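Local coordinates for protein galactokinase (Bifidobacterium longum subsp. infantis ATCC 15697 = JCM 1222 = DSM 20088, PDB 6TEQ) that probably catalyses the ATP-dependent phosphorylation of galactose, as a galactokinase of the GHMP kinase family, and here holds a 2-fluorinated galactose, at residues S332-A337 with V353-G358; G361-G366 with S372-V377. One frame throughout, in Å; residues are numbered along the deposited sequence. Where two conformers were deposited one is given.

Interaction 1. Residues S332-A337 with V353-G358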
loop_
_atom_site.group_PDB
_atom_site.type_symbol
_atom_site.label_atom_id
_atom_site.label_comp_id
_atom_site.label_asym_id
_atom_site.label_seq_id
_atom_site.Cartn_x
_atom_site.Cartn_y
_atom_site.Cartn_z
ATOM N N SER A 332 -17.551 0.738 -3.067
ATOM C CA SER A 332 -16.157 0.833 -3.556
ATOM C C SER A 332 -15.789 -0.413 -4.338
ATOM O O SER A 332 -15.259 -0.286 -5.467
ATOM C CB SER A 332 -15.208 1.160 -2.410
ATOM O OG SER A 332 -13.865 1.003 -2.823
ATOM N N HIS A 333 -15.968 -1.572 -3.729
ATOM C CA HIS A 333 -15.684 -2.818 -4.462
ATOM C C HIS A 333 -16.493 -2.885 -5.750
ATOM O O HIS A 333 -15.943 -3.258 -6.787
ATOM C CB HIS A 333 -16.075 -4.016 -3.642
ATOM C CG HIS A 333 -15.690 -5.265 -4.302
ATOM N ND1 HIS A 333 -14.351 -5.719 -4.337
ATOM C CD2 HIS A 333 -16.422 -6.131 -5.041
ATOM C CE1 HIS A 333 -14.301 -6.823 -5.064
ATOM N NE2 HIS A 333 -15.550 -7.049 -5.574
ATOM N N ASP A 334 -17.795 -2.632 -5.644
ATOM C CA ASP A 334 -18.649 -2.814 -6.805
ATOM C C ASP A 334 -18.186 -1.891 -7.924
ATOM O O ASP A 334 -18.251 -2.298 -9.126
ATOM C CB ASP A 334 -20.125 -2.610 -6.478
ATOM C CG ASP A 334 -20.720 -3.613 -5.537
ATOM O OD1 ASP A 334 -20.084 -4.656 -5.261
ATOM O OD2 ASP A 334 -21.878 -3.342 -5.156
ATOM N N SER A 335 -17.748 -0.705 -7.577
ATOM C CA SER A 335 -17.236 0.234 -8.570
ATOM C C SER A 335 -15.920 -0.303 -9.163
ATOM O O SER A 335 -15.708 -0.169 -10.359
ATOM C CB SER A 335 -17.027 1.537 -7.917
ATOM O OG SER A 335 -16.588 2.527 -8.818
ATOM N N LEU A 336 -15.028 -0.796 -8.320
ATOM C CA LEU A 336 -13.749 -1.353 -8.802
ATOM C C LEU A 336 -14.013 -2.536 -9.723
ATOM O O LEU A 336 -13.265 -2.702 -10.669
ATOM C CB LEU A 336 -12.916 -1.771 -7.634
ATOM C CG LEU A 336 -12.316 -0.603 -6.870
ATOM C CD1 LEU A 336 -11.902 -0.977 -5.469
ATOM C CD2 LEU A 336 -11.185 0.098 -7.608
ATOM N N ALA A 337 -15.047 -3.322 -9.465
ATOM C CA ALA A 337 -15.332 -4.496 -10.317
ATOM C C ALA A 337 -15.979 -4.080 -11.637
ATOM O O ALA A 337 -15.507 -4.580 -12.711
ATOM C CB ALA A 337 -16.208 -5.443 -9.545
ATOM N N VAL A 353 -18.793 -14.067 -0.469
ATOM C CA VAL A 353 -18.853 -14.953 0.720
ATOM C C VAL A 353 -18.904 -14.106 2.001
ATOM O O VAL A 353 -19.745 -14.355 2.872
ATOM C CB VAL A 353 -17.711 -15.963 0.750
ATOM C CG1 VAL A 353 -17.692 -16.738 2.033
ATOM C CG2 VAL A 353 -17.785 -16.913 -0.402
ATOM N N ALA A 354 -18.095 -13.063 2.077
ATOM C CA ALA A 354 -18.068 -12.215 3.271
ATOM C C ALA A 354 -19.447 -11.558 3.417
ATOM O O ALA A 354 -19.996 -11.479 4.529
ATOM C CB ALA A 354 -16.955 -11.248 3.148
ATOM N N ARG A 355 -19.948 -11.018 2.312
ATOM C CA ARG A 355 -21.249 -10.274 2.352
ATOM C C ARG A 355 -22.382 -11.208 2.797
ATOM O O ARG A 355 -23.232 -10.784 3.559
ATOM C CB ARG A 355 -21.605 -9.652 1.011
ATOM C CG ARG A 355 -20.706 -8.447 0.670
ATOM C CD ARG A 355 -21.048 -7.952 -0.685
ATOM N NE ARG A 355 -20.118 -6.862 -1.043
ATOM C CZ ARG A 355 -20.053 -6.279 -2.195
ATOM N NH1 ARG A 355 -20.912 -6.539 -3.151
ATOM N NH2 ARG A 355 -19.107 -5.407 -2.388
ATOM N N LYS A 356 -22.364 -12.453 2.300
ATOM C CA LYS A 356 -23.431 -13.445 2.528
ATOM C C LYS A 356 -23.382 -13.935 3.978
ATOM O O LYS A 356 -24.443 -14.398 4.471
ATOM C CB LYS A 356 -23.329 -14.559 1.497
ATOM C CG LYS A 356 -23.942 -14.186 0.157
ATOM C CD LYS A 356 -23.746 -15.220 -0.908
ATOM C CE LYS A 356 -24.425 -14.837 -2.206
ATOM N NZ LYS A 356 -24.711 -13.379 -2.233
ATOM N N ASN A 357 -22.250 -13.747 4.657
ATOM C CA ASN A 357 -21.965 -14.348 5.971
ATOM C C ASN A 357 -21.807 -13.257 7.023
ATOM O O ASN A 357 -21.109 -13.481 7.985
ATOM C CB ASN A 357 -20.813 -15.323 5.856
ATOM C CG ASN A 357 -21.280 -16.572 5.108
ATOM O OD1 ASN A 357 -22.052 -17.371 5.650
ATOM N ND2 ASN A 357 -20.905 -16.711 3.846
ATOM N N GLY A 358 -22.435 -12.093 6.794
ATOM C CA GLY A 358 -22.651 -11.129 7.883
ATOM C C GLY A 358 -21.679 -9.973 7.888
ATOM O O GLY A 358 -21.774 -9.178 8.822
#
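Arg355 and Asp334 form a salt bridge between helix 322-338 and helix 345-356. It is made end-on, with both terminal nitrogens of the arginine closing on a single carboxylate oxygen. Arg355 NH1 donates to the syn lone pair of Asp334 OD1, at 2.9 Å. Arg355 NH2 reaches the same OD1 at 3.1 Å, more bent, from above the carboxylate plane. OD1 lies in the guanidinium plane, but the carboxylate is turned 68° from that plane. The bridge is therefore not the flat, two-oxygen kind. The arginine is long enough for the task because it is extended from CG to NE. The backbones stay well apart, with His333 CA and Arg355 CA 11.5 Å from each other.

The second touch is by packing. Arg355 NH2 lies 3.6 Å from His333 CB and 3.8 Å from His333 CD2. The guanidinium and the imidazole are nearly perpendicular, 88° apart, so they do not stack. The ring swings away from the backbone N (chi1 -175°), and this puts it beside the arginine tip. Both ring nitrogens have partners: NE2 bonds to Asp348, and ND1 to the backbone N of Met364.

Arg355 NH2 has a further partner in the carbonyl of Ala362. The guanidinium thus bridges a helix and strand 361-365, which probably fixes its rotation. With an alanine here the guanidinium is gone, which is likely to leave Asp334 without its charged mate and the Ala362 carbonyl without this donor.

At the root of the arginine, far from the bridge, helix 345-356 ends. Asn357 ND2 donates to Val353 O at 2.8 Å, just where the chain leaves helical geometry. The whole is an interhelical salt bridge across two helices that pack against strand 361-365 in a GHMP kinase fold.

Interaction 2. Residues G361-G366 with S372-V377. With GAF (2-deoxy-2-fluoro-alpha-D-galactopyranose), chain M.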
loop_
_atom_site.group_PDB
_atom_site.type_symbol
_atom_site.label_atom_id
_atom_site.label_comp_id
_atom_site.label_asym_id
_atom_site.label_seq_id
_atom_site.Cartn_x
_atom_site.Cartn_y
_atom_site.Cartn_z
ATOM N N GLY A 361 -19.455 -4.946 5.395
ATOM C CA GLY A 361 -19.084 -4.753 4.012
ATOM C C GLY A 361 -17.740 -5.380 3.727
ATOM O O GLY A 361 -17.028 -5.727 4.681
ATOM N N ALA A 362 -17.440 -5.524 2.464
ATOM C CA ALA A 362 -16.210 -6.201 2.033
ATOM C C ALA A 362 -15.794 -5.687 0.657
ATOM O O ALA A 362 -16.659 -5.362 -0.193
ATOM C CB ALA A 362 -16.464 -7.708 2.002
ATOM N N ARG A 363 -14.485 -5.630 0.428
ATOM C CA ARG A 363 -13.964 -5.077 -0.814
ATOM C C ARG A 363 -12.558 -5.592 -1.014
ATOM O O ARG A 363 -11.816 -5.750 -0.044
ATOM C CB ARG A 363 -13.959 -3.537 -0.796
ATOM C CG ARG A 363 -13.179 -2.906 0.343
ATOM C CD ARG A 363 -13.321 -1.407 0.425
ATOM N NE ARG A 363 -12.701 -0.822 -0.727
ATOM C CZ ARG A 363 -11.392 -0.663 -0.952
ATOM N NH1 ARG A 363 -11.002 -0.314 -2.150
ATOM N NH2 ARG A 363 -10.499 -0.772 -0.018
ATOM N N MET A 364 -12.166 -5.644 -2.272
ATOM C CA MET A 364 -10.732 -5.720 -2.572
ATOM C C MET A 364 -10.018 -4.480 -2.009
ATOM O O MET A 364 -10.624 -3.418 -1.861
ATOM C CB MET A 364 -10.537 -5.828 -4.059
ATOM C CG MET A 364 -11.079 -4.666 -4.911
ATOM S SD MET A 364 -10.087 -4.317 -6.354
ATOM C CE MET A 364 -8.681 -3.532 -5.582
ATOM N N THR A 365 -8.738 -4.621 -1.700
ATOM C CA THR A 365 -7.877 -3.502 -1.254
ATOM C C THR A 365 -6.597 -3.474 -2.099
ATOM O O THR A 365 -6.107 -4.544 -2.560
ATOM C CB THR A 365 -7.529 -3.611 0.256
ATOM O OG1 THR A 365 -6.984 -2.369 0.734
ATOM C CG2 THR A 365 -6.602 -4.757 0.601
ATOM N N GLY A 366 -6.116 -2.262 -2.349
ATOM C CA GLY A 366 -4.909 -2.081 -3.105
ATOM C C GLY A 366 -5.204 -2.010 -4.624
ATOM O O GLY A 366 -6.298 -1.695 -5.022
ATOM N N SER A 372 -5.665 -9.095 -2.115
ATOM C CA SER A 372 -6.447 -9.291 -0.872
ATOM C C SER A 372 -7.799 -8.584 -0.899
ATOM O O SER A 372 -7.973 -7.535 -1.577
ATOM C CB SER A 372 -5.677 -8.877 0.360
ATOM O OG SER A 372 -4.415 -9.496 0.453
ATOM N N ILE A 373 -8.696 -9.116 -0.091
ATOM C CA ILE A 373 -9.938 -8.455 0.304
ATOM C C ILE A 373 -9.848 -8.095 1.765
ATOM O O ILE A 373 -9.121 -8.696 2.557
ATOM C CB ILE A 373 -11.206 -9.284 -0.035
ATOM C CG1 ILE A 373 -11.427 -10.490 0.881
ATOM C CG2 ILE A 373 -11.257 -9.665 -1.475
ATOM C CD1 ILE A 373 -12.851 -10.719 1.110
ATOM N N ILE A 374 -10.702 -7.162 2.136
ATOM C CA ILE A 374 -10.945 -6.777 3.523
ATOM C C ILE A 374 -12.446 -6.778 3.753
ATOM O O ILE A 374 -13.240 -6.592 2.849
ATOM C CB ILE A 374 -10.305 -5.431 3.846
ATOM C CG1 ILE A 374 -11.040 -4.290 3.171
ATOM C CG2 ILE A 374 -8.811 -5.477 3.525
ATOM C CD1 ILE A 374 -10.474 -2.917 3.429
ATOM N N ALA A 375 -12.796 -6.985 5.003
ATOM C CA ALA A 375 -14.187 -6.959 5.440
ATOM C C ALA A 375 -14.280 -6.427 6.853
ATOM O O ALA A 375 -13.504 -6.853 7.762
ATOM C CB ALA A 375 -14.773 -8.364 5.333
ATOM N N LEU A 376 -15.251 -5.564 7.060
ATOM C CA LEU A 376 -15.651 -5.111 8.394
ATOM C C LEU A 376 -16.616 -6.182 8.860
ATOM O O LEU A 376 -17.654 -6.332 8.260
ATOM C CB LEU A 376 -16.293 -3.735 8.341
ATOM C CG LEU A 376 -15.344 -2.582 8.174
ATOM C CD1 LEU A 376 -16.177 -1.306 7.877
ATOM C CD2 LEU A 376 -14.465 -2.366 9.401
ATOM N N VAL A 377 -16.272 -6.823 9.974
ATOM C CA VAL A 377 -17.073 -7.901 10.541
ATOM C C VAL A 377 -17.188 -7.688 12.043
ATOM O O VAL A 377 -16.397 -6.954 12.622
ATOM C CB VAL A 377 -16.466 -9.271 10.216
ATOM C CG1 VAL A 377 -16.205 -9.426 8.751
ATOM C CG2 VAL A 377 -15.216 -9.527 11.011
HETATM C C1 GAF M . -1.348 0.037 -5.963
HETATM C C2 GAF M . -0.445 1.252 -5.972
HETATM F F2 GAF M . 0.779 0.890 -5.515
HETATM C C3 GAF M . -0.999 2.377 -5.122
HETATM O O3 GAF M . -0.283 3.544 -5.376
HETATM C C4 GAF M . -2.489 2.664 -5.473
HETATM O O4 GAF M . -2.662 3.265 -6.750
HETATM C C5 GAF M . -3.254 1.388 -5.394
HETATM O O5 GAF M . -2.692 0.437 -6.266
HETATM C C6 GAF M . -4.722 1.540 -5.738
HETATM O O6 GAF M . -5.386 2.403 -4.816
HETATM O O1 GAF M . -1.205 -0.477 -4.651
HETATM O O HOH W 1 -4.620 -6.437 -1.981
#
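A beta hairpin in the C-terminal part of the GHMP kinase fold brings strand 361-365 against strand 372-378. Its turn side reaches the galactose pocket, where Gly366 O lies 3.7 Å from C6 of the bound fluorogalactose.

The strands run antiparallel. Arg363 and Ile374 form a hydrogen-bonded pair: Arg363 N donates to Ile374 O at 2.9 Å, and Ile374 N to Arg363 O at 2.8 Å. Leu376 N to Gly361 O continues the pairing. Thr365 N also donates to Ser372 O near the hairpin's end. Ala362 CB meets Ala375 CB at 3.8 Å in a non-hydrogen-bonded pair.

On the face of Arg363, Ile374 and Thr365, side chains pack closely. Arg363 CG sits between the backbone N and the carbonyl carbon (chi1 57°), which lays it along Ile374 CG1 at 3.8 Å. A bend further out, at chi3, turns the chain before the guanidinium. Ile374 CG2 meets Thr365 CG2 at 3.7 Å, the two side chains crossing at about a right angle. Arg363 NH1 forms a salt bridge with Glu46.

Backbone bonds thus align the strands, and the arginine's aliphatic part packs on isoleucine. Its salt bridge to Glu46 is consistent with a second-shell role in positioning that sugar-binding residue.

How the interactions relate
The centres of the two contacts lie about 7 Å apart, and all four segments fall in the C-terminal region that GHMP kinases share. Along the chain they come in series. Interaction 1 closes just past the end of helix 345-356, and after a short link strand 361-365 opens interaction 2. They also touch directly. Ser332 OG probably bonds to Arg363 NE at 3.0 Å, and His333 CB packs on Arg363 CB at 3.6 Å. Helix 322-338 therefore lies against strand 361-365, an outermost strand of the five-stranded sheet. The strand is held by its hairpin partner and by both helices. This joins the helical layer to a strand that leads into the sugar pocket.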